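Local coordinates for protein polyhedrin (Operophtera brumata cypovirus 19, PDB 5A99) that assembles into the microcrystalline polyhedra of an insect cypovirus, occlusion bodies that probably embed and protect the virus particles outside the host, at residues 111-116 with 185-190; 47-52 with 59-64; 156-161 with 166-171; 34-39 with 231-236. All coordinates share one frame; numbering follows the deposited sequence.

Contact 1 (111-116 with 185-190)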
# COMPACT_ATOMS: atom_id res chain seq x y z
N PHE A 111 22.96 -3.72 -4.15
CA PHE A 111 22.15 -2.88 -3.29
C PHE A 111 22.93 -2.43 -2.04
O PHE A 111 23.92 -3.05 -1.64
CB PHE A 111 20.90 -3.65 -2.84
CG PHE A 111 21.19 -4.72 -1.82
CD1 PHE A 111 21.26 -4.41 -0.47
CD2 PHE A 111 21.42 -6.03 -2.22
CE1 PHE A 111 21.55 -5.39 0.46
CE2 PHE A 111 21.71 -7.02 -1.27
CZ PHE A 111 21.77 -6.69 0.07
N GLN A 112 22.46 -1.35 -1.43
CA GLN A 112 22.84 -1.00 -0.07
C GLN A 112 21.57 -0.68 0.72
O GLN A 112 20.73 0.12 0.28
CB GLN A 112 23.83 0.18 -0.04
CG GLN A 112 24.06 0.73 1.38
CD GLN A 112 25.24 1.70 1.50
OE1 GLN A 112 25.69 2.01 2.60
NE2 GLN A 112 25.71 2.21 0.37
N PHE A 113 21.41 -1.34 1.86
CA PHE A 113 20.26 -1.12 2.72
C PHE A 113 20.74 -0.40 3.97
O PHE A 113 21.67 -0.86 4.63
CB PHE A 113 19.60 -2.46 3.05
CG PHE A 113 18.41 -2.36 3.96
CD1 PHE A 113 17.26 -1.69 3.55
CD2 PHE A 113 18.42 -2.95 5.22
CE1 PHE A 113 16.15 -1.61 4.39
CE2 PHE A 113 17.31 -2.87 6.05
CZ PHE A 113 16.18 -2.19 5.63
N ILE A 114 20.12 0.75 4.26
CA ILE A 114 20.51 1.58 5.39
C ILE A 114 19.32 1.95 6.26
O ILE A 114 18.31 2.47 5.78
CB ILE A 114 21.21 2.89 4.95
CG1 ILE A 114 22.36 2.59 3.98
CG2 ILE A 114 21.73 3.67 6.16
CD1 ILE A 114 22.72 3.76 3.11
N VAL A 115 19.45 1.66 7.55
CA VAL A 115 18.47 2.07 8.54
C VAL A 115 19.13 3.13 9.42
O VAL A 115 20.31 3.03 9.76
CB VAL A 115 17.98 0.89 9.39
CG1 VAL A 115 17.23 -0.11 8.51
CG2 VAL A 115 19.14 0.21 10.11
N GLN A 116 18.37 4.16 9.73
CA GLN A 116 18.88 5.30 10.49
C GLN A 116 17.83 5.80 11.47
O GLN A 116 16.64 5.80 11.17
CB GLN A 116 19.29 6.43 9.55
CG GLN A 116 19.79 7.67 10.27
CD GLN A 116 20.19 8.80 9.31
OE1 GLN A 116 20.81 8.56 8.28
NE2 GLN A 116 19.84 10.03 9.66
N ILE A 185 12.15 -7.74 -2.90
CA ILE A 185 12.76 -7.30 -1.65
C ILE A 185 11.75 -6.90 -0.59
O ILE A 185 10.87 -6.07 -0.84
CB ILE A 185 13.76 -6.16 -1.90
CG1 ILE A 185 14.98 -6.68 -2.67
CG2 ILE A 185 14.22 -5.56 -0.59
CD1 ILE A 185 15.85 -5.58 -3.21
N SER A 186 11.90 -7.51 0.58
CA SER A 186 11.09 -7.20 1.76
C SER A 186 11.99 -6.75 2.93
O SER A 186 13.07 -7.31 3.13
CB SER A 186 10.27 -8.43 2.19
OG SER A 186 9.56 -8.96 1.08
N PHE A 187 11.56 -5.74 3.68
CA PHE A 187 12.26 -5.38 4.91
C PHE A 187 11.33 -4.75 5.96
O PHE A 187 10.19 -4.38 5.68
CB PHE A 187 13.48 -4.49 4.62
CG PHE A 187 13.15 -3.19 3.96
CD1 PHE A 187 12.62 -2.14 4.69
CD2 PHE A 187 13.38 -3.01 2.61
CE1 PHE A 187 12.32 -0.93 4.09
CE2 PHE A 187 13.10 -1.80 2.00
CZ PHE A 187 12.56 -0.76 2.74
N ALA A 188 11.83 -4.70 7.18
CA ALA A 188 11.09 -4.12 8.29
C ALA A 188 12.07 -3.63 9.33
O ALA A 188 13.18 -4.14 9.46
CB ALA A 188 10.18 -5.13 8.90
N VAL A 189 11.62 -2.62 10.06
CA VAL A 189 12.36 -2.11 11.19
C VAL A 189 11.43 -1.21 12.00
O VAL A 189 10.61 -0.49 11.44
CB VAL A 189 13.62 -1.33 10.73
CG1 VAL A 189 13.27 -0.25 9.73
CG2 VAL A 189 14.34 -0.75 11.93
N GLN A 190 11.55 -1.28 13.33
CA GLN A 190 10.79 -0.41 14.22
C GLN A 190 11.76 0.41 15.05
O GLN A 190 12.95 0.07 15.17
CB GLN A 190 9.87 -1.23 15.14
CG GLN A 190 10.61 -2.10 16.12
CD GLN A 190 9.70 -2.76 17.17
OE1 GLN A 190 8.47 -2.60 17.15
NE2 GLN A 190 10.31 -3.49 18.09
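Phe-113 faces Phe-187 with their CA atoms 9.3 Å apart, and two residues further on the CA atoms of Val-115 and Val-189 have closed to 7.9 Å. The two strands run in the same direction but belong to different sheets: 111-116 lies inside the six-stranded antiparallel sheet, 185-190 in the middle of the three-stranded one, so this is the face-to-face packing of a beta sandwich.

Phe-113 does most of the work. With its CG anti to the backbone N (chi1 179°), the ring reaches straight across and sets CE1 over the centre of one face of Phe-187, 3.4 Å from Phe-187 CG. Its CZ leans over the root of the Phe-187 side chain, 3.7 Å from CB. The planes meet at 47°, an oblique pairing rather than a stack. The Phe-187 ring, turned by a chi1 of 61° into the position between N and the carbonyl carbon, receives that corner on its face. Further along, the valine side chains pass alongside with opposite headings, CG1 of Val-115 coming to 4.1 Å from CG1 of Val-189.

Phe-126, on strand 125-129, stacks on Phe-113 and widens the aromatic cluster, while Trp-168 packs on Val-115 from the neighbouring strand.

No hydrogen bond crosses between these two strands. Their backbone bonds run mostly to neighbouring strands of their own sheets, and Gln-112 and Gln-116 point their amides to the other side, so what these two strands share is buried carbon surface.

Contact 2 (47-52 with 59-64)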
# COMPACT_ATOMS: atom_id res chain seq x y z
N GLN A 47 19.12 4.09 -8.11
CA GLN A 47 17.74 4.28 -7.75
C GLN A 47 17.63 4.16 -6.22
O GLN A 47 18.01 3.15 -5.63
CB GLN A 47 16.84 3.25 -8.43
CG GLN A 47 15.39 3.41 -8.05
CD GLN A 47 14.45 2.61 -8.93
OE1 GLN A 47 13.44 3.13 -9.40
NE2 GLN A 47 14.78 1.34 -9.15
N ILE A 48 17.12 5.23 -5.60
CA ILE A 48 16.96 5.30 -4.16
C ILE A 48 15.50 5.19 -3.79
O ILE A 48 14.64 5.88 -4.34
CB ILE A 48 17.54 6.63 -3.60
CG1 ILE A 48 19.01 6.78 -4.01
CG2 ILE A 48 17.41 6.70 -2.07
CD1 ILE A 48 19.71 8.00 -3.44
N ILE A 49 15.20 4.28 -2.88
CA ILE A 49 13.87 4.14 -2.32
C ILE A 49 14.00 4.41 -0.83
O ILE A 49 14.75 3.72 -0.14
CB ILE A 49 13.30 2.74 -2.56
CG1 ILE A 49 13.16 2.47 -4.07
CG2 ILE A 49 11.93 2.57 -1.92
CD1 ILE A 49 12.75 1.07 -4.39
N ARG A 50 13.32 5.45 -0.35
CA ARG A 50 13.30 5.73 1.08
C ARG A 50 11.93 5.50 1.67
O ARG A 50 10.92 6.07 1.23
CB ARG A 50 13.71 7.16 1.40
CG ARG A 50 13.75 7.43 2.90
CD ARG A 50 14.15 8.85 3.23
NE ARG A 50 13.06 9.81 3.13
CZ ARG A 50 13.10 10.94 2.42
NH1 ARG A 50 14.18 11.23 1.70
NH2 ARG A 50 12.06 11.78 2.43
N ALA A 51 11.92 4.68 2.71
CA ALA A 51 10.74 4.51 3.55
C ALA A 51 11.01 5.22 4.87
O ALA A 51 12.16 5.26 5.34
CB ALA A 51 10.48 3.06 3.80
N GLN A 52 9.97 5.76 5.46
CA GLN A 52 10.11 6.45 6.74
C GLN A 52 8.81 6.44 7.52
O GLN A 52 7.71 6.40 6.94
CB GLN A 52 10.56 7.89 6.52
CG GLN A 52 9.51 8.80 5.92
CD GLN A 52 10.05 10.16 5.51
OE1 GLN A 52 11.20 10.29 5.08
NE2 GLN A 52 9.21 11.19 5.62
N ARG A 59 7.88 -2.99 4.62
CA ARG A 59 7.79 -2.73 3.19
C ARG A 59 8.17 -3.94 2.38
O ARG A 59 9.02 -4.72 2.78
CB ARG A 59 8.72 -1.58 2.78
CG ARG A 59 8.48 -0.30 3.52
CD ARG A 59 7.26 0.43 3.01
NE ARG A 59 7.16 1.75 3.63
CZ ARG A 59 6.65 1.96 4.84
NH1 ARG A 59 6.14 0.96 5.55
NH2 ARG A 59 6.62 3.19 5.33
N SER A 60 7.57 -4.06 1.20
CA SER A 60 8.03 -5.05 0.24
C SER A 60 7.95 -4.46 -1.16
O SER A 60 7.12 -3.57 -1.46
CB SER A 60 7.27 -6.38 0.38
OG SER A 60 5.88 -6.21 0.14
N TYR A 61 8.85 -4.92 -2.02
CA TYR A 61 8.96 -4.41 -3.37
C TYR A 61 9.05 -5.57 -4.33
O TYR A 61 9.88 -6.47 -4.17
CB TYR A 61 10.17 -3.48 -3.47
CG TYR A 61 10.09 -2.35 -2.48
CD1 TYR A 61 9.44 -1.17 -2.77
CD2 TYR A 61 10.66 -2.49 -1.22
CE1 TYR A 61 9.35 -0.15 -1.84
CE2 TYR A 61 10.58 -1.48 -0.28
CZ TYR A 61 9.92 -0.31 -0.59
OH TYR A 61 9.85 0.69 0.35
N ASN A 62 8.16 -5.59 -5.30
CA ASN A 62 8.21 -6.61 -6.32
C ASN A 62 9.30 -6.24 -7.33
O ASN A 62 9.77 -5.10 -7.35
CB ASN A 62 6.85 -6.75 -7.00
CG ASN A 62 6.74 -8.02 -7.79
OD1 ASN A 62 7.46 -8.99 -7.54
ND2 ASN A 62 5.84 -8.04 -8.77
N TRP A 63 9.70 -7.20 -8.16
CA TRP A 63 10.76 -7.01 -9.15
C TRP A 63 10.53 -5.75 -10.01
O TRP A 63 11.46 -5.00 -10.28
CB TRP A 63 10.85 -8.25 -10.04
CG TRP A 63 11.90 -8.23 -11.12
CD1 TRP A 63 13.21 -8.62 -11.00
CD2 TRP A 63 11.72 -7.82 -12.48
NE1 TRP A 63 13.85 -8.48 -12.21
CE2 TRP A 63 12.96 -7.99 -13.13
CE3 TRP A 63 10.63 -7.33 -13.21
CZ2 TRP A 63 13.15 -7.69 -14.48
CZ3 TRP A 63 10.81 -7.04 -14.55
CH2 TRP A 63 12.07 -7.22 -15.17
N ASP A 64 9.28 -5.52 -10.41
CA ASP A 64 8.98 -4.41 -11.29
C ASP A 64 8.92 -3.08 -10.54
O ASP A 64 8.74 -2.02 -11.15
CB ASP A 64 7.68 -4.66 -12.07
CG ASP A 64 6.43 -4.52 -11.21
OD1 ASP A 64 6.48 -4.90 -10.02
OD2 ASP A 64 5.41 -4.04 -11.74
O HOH W 1 7.55 5.58 3.67
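Water 1 ties Gln-52 to Arg-59: it accepts from Gln-52 N at 3.0 Å and from Arg-59 NH2 at 3.1 Å, lying in the guanidinium plane at its edge. It sits where a beta arch closes, for strands 46-53 and 56-61 follow each other in the chain yet enter the two different sheets of the sandwich. Their short axes run nearly antiparallel, at 158° and 9.9 Å apart, too far for backbone pairing, and side chains fill the interval.

Arg-59 bends at chi2 (-76°), which carries the chain alongside Ala-51 and leaves NE 3.6 Å from Ala-51 CB. That NE is held by a salt bridge to Asp-217, whose other carboxylate oxygen takes a hydrogen bond from Tyr-61 OH. One acid thus holds the polar ends of both Arg-59 and Tyr-61, and probably offsets the charge of the arginine.

On the outward side of strand 46-53, Arg-50 NE donates to Gln-52 OE1 at 2.7 Å, and NH2 adds a weak bond to the same oxygen. The pair also bonds to backbone carbonyls of Asn-132 and Asn-133 of the third subunit, so this side of the strand serves the trimer.

Nearer the middle of the arch, Tyr-61 and Ile-49 lie alongside one another, pointing opposite ways, and the methyl CG2 of Ile-49 rests 3.7 Å from Tyr-61 CE1.

Contact 3 (156-161 with 166-171)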
# COMPACT_ATOMS: atom_id res chain seq x y z
N MET A 156 25.51 -5.79 9.81
CA MET A 156 25.56 -4.44 9.29
C MET A 156 26.77 -3.71 9.84
O MET A 156 27.35 -4.10 10.86
CB MET A 156 24.28 -3.66 9.62
CG MET A 156 23.01 -4.39 9.22
SD MET A 156 21.52 -3.48 9.61
CE MET A 156 21.31 -2.55 8.10
N ARG A 157 27.15 -2.64 9.14
CA ARG A 157 28.27 -1.81 9.55
C ARG A 157 27.73 -0.43 9.86
O ARG A 157 27.16 0.25 8.99
CB ARG A 157 29.34 -1.74 8.47
CG ARG A 157 30.15 -3.02 8.33
CD ARG A 157 31.22 -2.89 7.26
NE ARG A 157 32.20 -1.85 7.56
CZ ARG A 157 32.61 -0.92 6.70
NH1 ARG A 157 32.11 -0.89 5.47
NH2 ARG A 157 33.52 -0.02 7.05
N PRO A 158 27.89 -0.01 11.11
CA PRO A 158 27.36 1.27 11.58
C PRO A 158 28.06 2.44 10.92
O PRO A 158 29.19 2.33 10.46
CB PRO A 158 27.68 1.25 13.08
CG PRO A 158 27.99 -0.15 13.40
CD PRO A 158 28.59 -0.73 12.17
N ILE A 159 27.36 3.57 10.89
CA ILE A 159 27.92 4.83 10.43
C ILE A 159 27.77 5.84 11.56
O ILE A 159 26.70 5.94 12.17
CB ILE A 159 27.21 5.36 9.18
CG1 ILE A 159 27.26 4.34 8.04
CG2 ILE A 159 27.84 6.69 8.73
CD1 ILE A 159 26.38 4.71 6.85
N ARG A 160 28.84 6.56 11.86
CA ARG A 160 28.88 7.40 13.04
C ARG A 160 28.71 8.88 12.71
O ARG A 160 29.09 9.35 11.63
CB ARG A 160 30.18 7.17 13.83
CG ARG A 160 30.32 5.75 14.39
CD ARG A 160 31.63 5.53 15.16
NE ARG A 160 31.42 5.59 16.61
CZ ARG A 160 31.47 4.55 17.44
NH1 ARG A 160 31.75 3.34 16.98
NH2 ARG A 160 31.26 4.74 18.73
N TYR A 161 28.10 9.60 13.65
CA TYR A 161 27.88 11.03 13.54
C TYR A 161 28.18 11.61 14.91
O TYR A 161 27.56 11.24 15.91
CB TYR A 161 26.43 11.27 13.14
CG TYR A 161 25.98 12.71 13.03
CD1 TYR A 161 26.48 13.55 12.05
CD2 TYR A 161 25.00 13.21 13.88
CE1 TYR A 161 26.05 14.86 11.94
CE2 TYR A 161 24.56 14.52 13.78
CZ TYR A 161 25.08 15.34 12.81
OH TYR A 161 24.63 16.64 12.71
N MET A 166 24.58 6.03 14.48
CA MET A 166 23.23 6.51 14.22
C MET A 166 22.60 5.95 12.94
O MET A 166 21.42 6.18 12.67
CB MET A 166 23.22 8.04 14.25
CG MET A 166 23.71 8.60 15.59
SD MET A 166 23.17 10.28 15.99
CE MET A 166 22.89 10.90 14.35
N ALA A 167 23.38 5.20 12.18
CA ALA A 167 22.85 4.50 11.02
C ALA A 167 23.62 3.21 10.80
O ALA A 167 24.77 3.08 11.23
CB ALA A 167 22.92 5.38 9.81
N TRP A 168 22.99 2.26 10.13
CA TRP A 168 23.57 0.95 9.89
C TRP A 168 23.39 0.51 8.44
O TRP A 168 22.29 0.63 7.85
CB TRP A 168 22.97 -0.06 10.86
CG TRP A 168 23.28 0.24 12.29
CD1 TRP A 168 24.25 -0.34 13.05
CD2 TRP A 168 22.63 1.20 13.14
NE1 TRP A 168 24.24 0.19 14.31
CE2 TRP A 168 23.26 1.14 14.39
CE3 TRP A 168 21.58 2.10 12.95
CZ2 TRP A 168 22.88 1.94 15.47
CZ3 TRP A 168 21.21 2.91 14.02
CH2 TRP A 168 21.85 2.82 15.26
N SER A 169 24.46 -0.03 7.87
CA SER A 169 24.49 -0.35 6.45
C SER A 169 24.78 -1.81 6.13
O SER A 169 25.68 -2.43 6.71
CB SER A 169 25.53 0.54 5.77
OG SER A 169 25.85 0.05 4.48
N TYR A 170 24.03 -2.33 5.17
CA TYR A 170 24.18 -3.69 4.68
C TYR A 170 24.21 -3.64 3.15
O TYR A 170 23.41 -2.92 2.53
CB TYR A 170 22.99 -4.52 5.16
CG TYR A 170 23.10 -6.01 4.95
CD1 TYR A 170 24.06 -6.76 5.61
CD2 TYR A 170 22.21 -6.67 4.11
CE1 TYR A 170 24.14 -8.14 5.43
CE2 TYR A 170 22.29 -8.03 3.92
CZ TYR A 170 23.26 -8.76 4.57
OH TYR A 170 23.33 -10.13 4.39
N VAL A 171 25.13 -4.39 2.54
CA VAL A 171 25.24 -4.40 1.10
C VAL A 171 25.38 -5.81 0.53
O VAL A 171 25.79 -6.75 1.23
CB VAL A 171 26.44 -3.53 0.60
CG1 VAL A 171 26.41 -2.15 1.25
CG2 VAL A 171 27.78 -4.20 0.88
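Met-156 puts its CG opposite the carbonyl carbon (chi1 -52°), runs straight through chi2 and turns at chi3 (90°); this carries SD to 3.9 Å from Trp-168 CB and CE to 3.9 Å from Tyr-170 CB, crossing both side chains at about a right angle. The Trp-168 indole meets the proline ring obliquely, with CD1 3.8 Å from Pro-158 CG.

Beneath these side chains the two strands make a beta hairpin at one margin of the six-stranded sheet, with 157-161 as the outermost strand there within the chain. Arg-157 N donates to Ser-169 O at 2.8 Å, and Ser-169 N answers to Arg-157 O at 2.9 Å. Ile-159 N bonds to Ala-167 O at 2.7 Å. The return bond is split: Ile-159 O takes an almost straight one from Met-166 N (3.1 Å, 174°) and a weak one from Ala-167 N. Two residues against one make this a classic beta bulge. Beside it Met-166 SD lies at the edge of the Tyr-161 ring, a Met-aromatic contact on which Met-141 of the third subunit packs.

Beyond the hairpin, Arg-157 forms a salt bridge with Asp-245, and Ser-169 OG bonds to Gln-112 on the next strand.

Pro-158 brings no N-H, but it occupies the non-hydrogen-bonded pair with Trp-168, so the strand pairing loses nothing by it. Backbone bonds therefore set the register, while Met-156, Pro-158 and Trp-168 add apolar contacts between the strands.

Contact 4 (34-39 with 231-236)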
# COMPACT_ATOMS: atom_id res chain seq x y z
N TYR A 34 14.35 5.80 9.51
CA TYR A 34 14.51 5.80 8.06
C TYR A 34 15.07 4.47 7.60
O TYR A 34 15.91 3.85 8.27
CB TYR A 34 15.42 6.95 7.60
CG TYR A 34 14.90 8.31 7.96
CD1 TYR A 34 13.93 8.92 7.18
CD2 TYR A 34 15.37 8.98 9.08
CE1 TYR A 34 13.44 10.16 7.51
CE2 TYR A 34 14.89 10.22 9.41
CZ TYR A 34 13.94 10.81 8.62
OH TYR A 34 13.46 12.05 8.95
N ALA A 35 14.58 4.04 6.44
CA ALA A 35 15.05 2.85 5.77
C ALA A 35 15.24 3.17 4.29
O ALA A 35 14.28 3.49 3.58
CB ALA A 35 14.06 1.71 5.96
N HIS A 36 16.48 3.08 3.83
CA HIS A 36 16.82 3.34 2.43
C HIS A 36 17.17 2.05 1.73
O HIS A 36 18.01 1.28 2.20
CB HIS A 36 18.01 4.28 2.32
CG HIS A 36 17.66 5.73 2.47
ND1 HIS A 36 17.74 6.38 3.68
CD2 HIS A 36 17.26 6.65 1.56
CE1 HIS A 36 17.39 7.65 3.51
NE2 HIS A 36 17.09 7.83 2.24
N LEU A 37 16.54 1.82 0.59
CA LEU A 37 16.97 0.75 -0.29
C LEU A 37 17.61 1.42 -1.49
O LEU A 37 16.94 2.12 -2.26
CB LEU A 37 15.79 -0.13 -0.68
CG LEU A 37 16.10 -1.28 -1.65
CD1 LEU A 37 17.26 -2.13 -1.16
CD2 LEU A 37 14.85 -2.14 -1.87
N VAL A 38 18.92 1.25 -1.62
CA VAL A 38 19.67 1.90 -2.68
C VAL A 38 20.05 0.85 -3.70
O VAL A 38 20.69 -0.15 -3.37
CB VAL A 38 20.95 2.55 -2.14
CG1 VAL A 38 21.70 3.30 -3.28
CG2 VAL A 38 20.62 3.47 -1.00
N LEU A 39 19.65 1.07 -4.93
CA LEU A 39 19.91 0.10 -6.00
C LEU A 39 20.91 0.66 -6.99
O LEU A 39 20.69 1.72 -7.58
CB LEU A 39 18.60 -0.26 -6.69
CG LEU A 39 17.54 -0.76 -5.71
CD1 LEU A 39 16.17 -0.84 -6.32
CD2 LEU A 39 17.97 -2.12 -5.17
N ASN A 231 23.77 15.64 -3.74
CA ASN A 231 22.44 16.23 -3.85
C ASN A 231 21.38 15.61 -2.94
O ASN A 231 20.25 16.08 -2.91
CB ASN A 231 21.98 16.14 -5.30
CG ASN A 231 22.80 17.02 -6.23
OD1 ASN A 231 23.71 17.73 -5.80
ND2 ASN A 231 22.49 16.94 -7.51
N TYR A 232 21.77 14.59 -2.20
CA TYR A 232 20.80 13.85 -1.39
C TYR A 232 21.35 13.51 -0.01
O TYR A 232 20.87 14.03 1.00
CB TYR A 232 20.40 12.57 -2.13
CG TYR A 232 19.31 11.79 -1.44
CD1 TYR A 232 17.97 12.06 -1.69
CD2 TYR A 232 19.63 10.79 -0.53
CE1 TYR A 232 16.97 11.35 -1.05
CE2 TYR A 232 18.63 10.06 0.10
CZ TYR A 232 17.31 10.35 -0.14
OH TYR A 232 16.33 9.61 0.52
N TRP A 233 22.35 12.65 0.05
CA TRP A 233 22.81 12.13 1.33
C TRP A 233 23.28 13.24 2.27
O TRP A 233 22.75 13.40 3.36
CB TRP A 233 23.89 11.07 1.12
CG TRP A 233 23.40 9.93 0.28
CD1 TRP A 233 23.74 9.66 -1.00
CD2 TRP A 233 22.48 8.90 0.68
NE1 TRP A 233 23.10 8.53 -1.44
CE2 TRP A 233 22.32 8.05 -0.43
CE3 TRP A 233 21.77 8.63 1.85
CZ2 TRP A 233 21.47 6.94 -0.40
CZ3 TRP A 233 20.93 7.52 1.88
CH2 TRP A 233 20.79 6.69 0.77
N THR A 234 24.27 14.02 1.83
CA THR A 234 24.79 15.11 2.65
C THR A 234 23.73 16.20 2.85
O THR A 234 23.55 16.71 3.96
CB THR A 234 26.07 15.70 2.05
OG1 THR A 234 25.82 16.18 0.72
CG2 THR A 234 27.16 14.66 2.02
N ARG A 235 22.99 16.50 1.80
CA ARG A 235 21.96 17.54 1.83
C ARG A 235 20.88 17.31 2.89
O ARG A 235 20.47 18.24 3.59
CB ARG A 235 21.31 17.64 0.46
CG ARG A 235 19.94 18.30 0.44
CD ARG A 235 19.47 18.56 -0.98
NE ARG A 235 20.41 19.45 -1.66
CZ ARG A 235 20.41 20.76 -1.48
NH1 ARG A 235 19.51 21.31 -0.68
NH2 ARG A 235 21.30 21.52 -2.11
N PHE A 236 20.42 16.06 2.99
CA PHE A 236 19.26 15.72 3.81
C PHE A 236 19.63 15.10 5.16
O PHE A 236 18.76 14.74 5.94
CB PHE A 236 18.34 14.75 3.03
CG PHE A 236 17.76 15.35 1.77
CD1 PHE A 236 17.13 16.58 1.79
CD2 PHE A 236 17.85 14.68 0.56
CE1 PHE A 236 16.61 17.13 0.63
CE2 PHE A 236 17.34 15.22 -0.59
CZ PHE A 236 16.72 16.45 -0.56
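With its CG opposite the carbonyl carbon (chi1 -82°), His-36 reaches from its strand toward helix 225-236, and its atoms meet the helix one after another. CB comes first, 4.0 Å from Trp-233 CH2. The imidazole then presents one face to the edge of the indole: CG lies 3.7 Å from CH2 of Trp-233, ND1 3.8 Å from its CZ3, and CZ3 stands over the middle of the ring. The planes are 58° apart, an edge-to-face pair. At the tip, NE2 makes a 2.6 Å hydrogen bond with Tyr-232 OH, which lies in the imidazole plane; either could donate. The phenol ring stands almost perpendicular to the imidazole, at 89°, rim to rim. Arg-50 NH1 shares that hydroxyl, so a nearby positive charge could well polarise it.

Val-38, two residues on, pushes CG2 against the same indole edge, 3.6 Å from Trp-233 CZ2.

Tyr-238 meets the histidine edge-to-face and Tyr-240 stacks on the tryptophan, extending the aromatic cluster into the chain after the helix. The helix thus packs on one side of the six-stranded sheet at His-36 and Val-38, while Ala-35 and Leu-37 on the other side of strand 33-40 pack on strand 184-190 of the second sheet.

Overall arrangement
Contacts 1 and 2 both span the gap between the two sheets of the sandwich; their centres are 9 Å apart, and they are joined where Ile-185 O meets Tyr-61 N at 2.6 Å, probably a hydrogen bond. Contact 4 lies on the outer side of the larger sheet, about 12 Å from contact 1 between centres, linked to it through Ile-114 O and His-36 N at 2.7 Å, again probably a hydrogen bond. Contact 3 forms one margin of that sheet, about 19 Å between centres from contact 2. Along the chain, the loop closed by contact 4 encloses all the others. Contacts 2, 3 and 4 touch the third subunit, and contacts 1 and 2 the second, so the sandwich is embedded in the trimer.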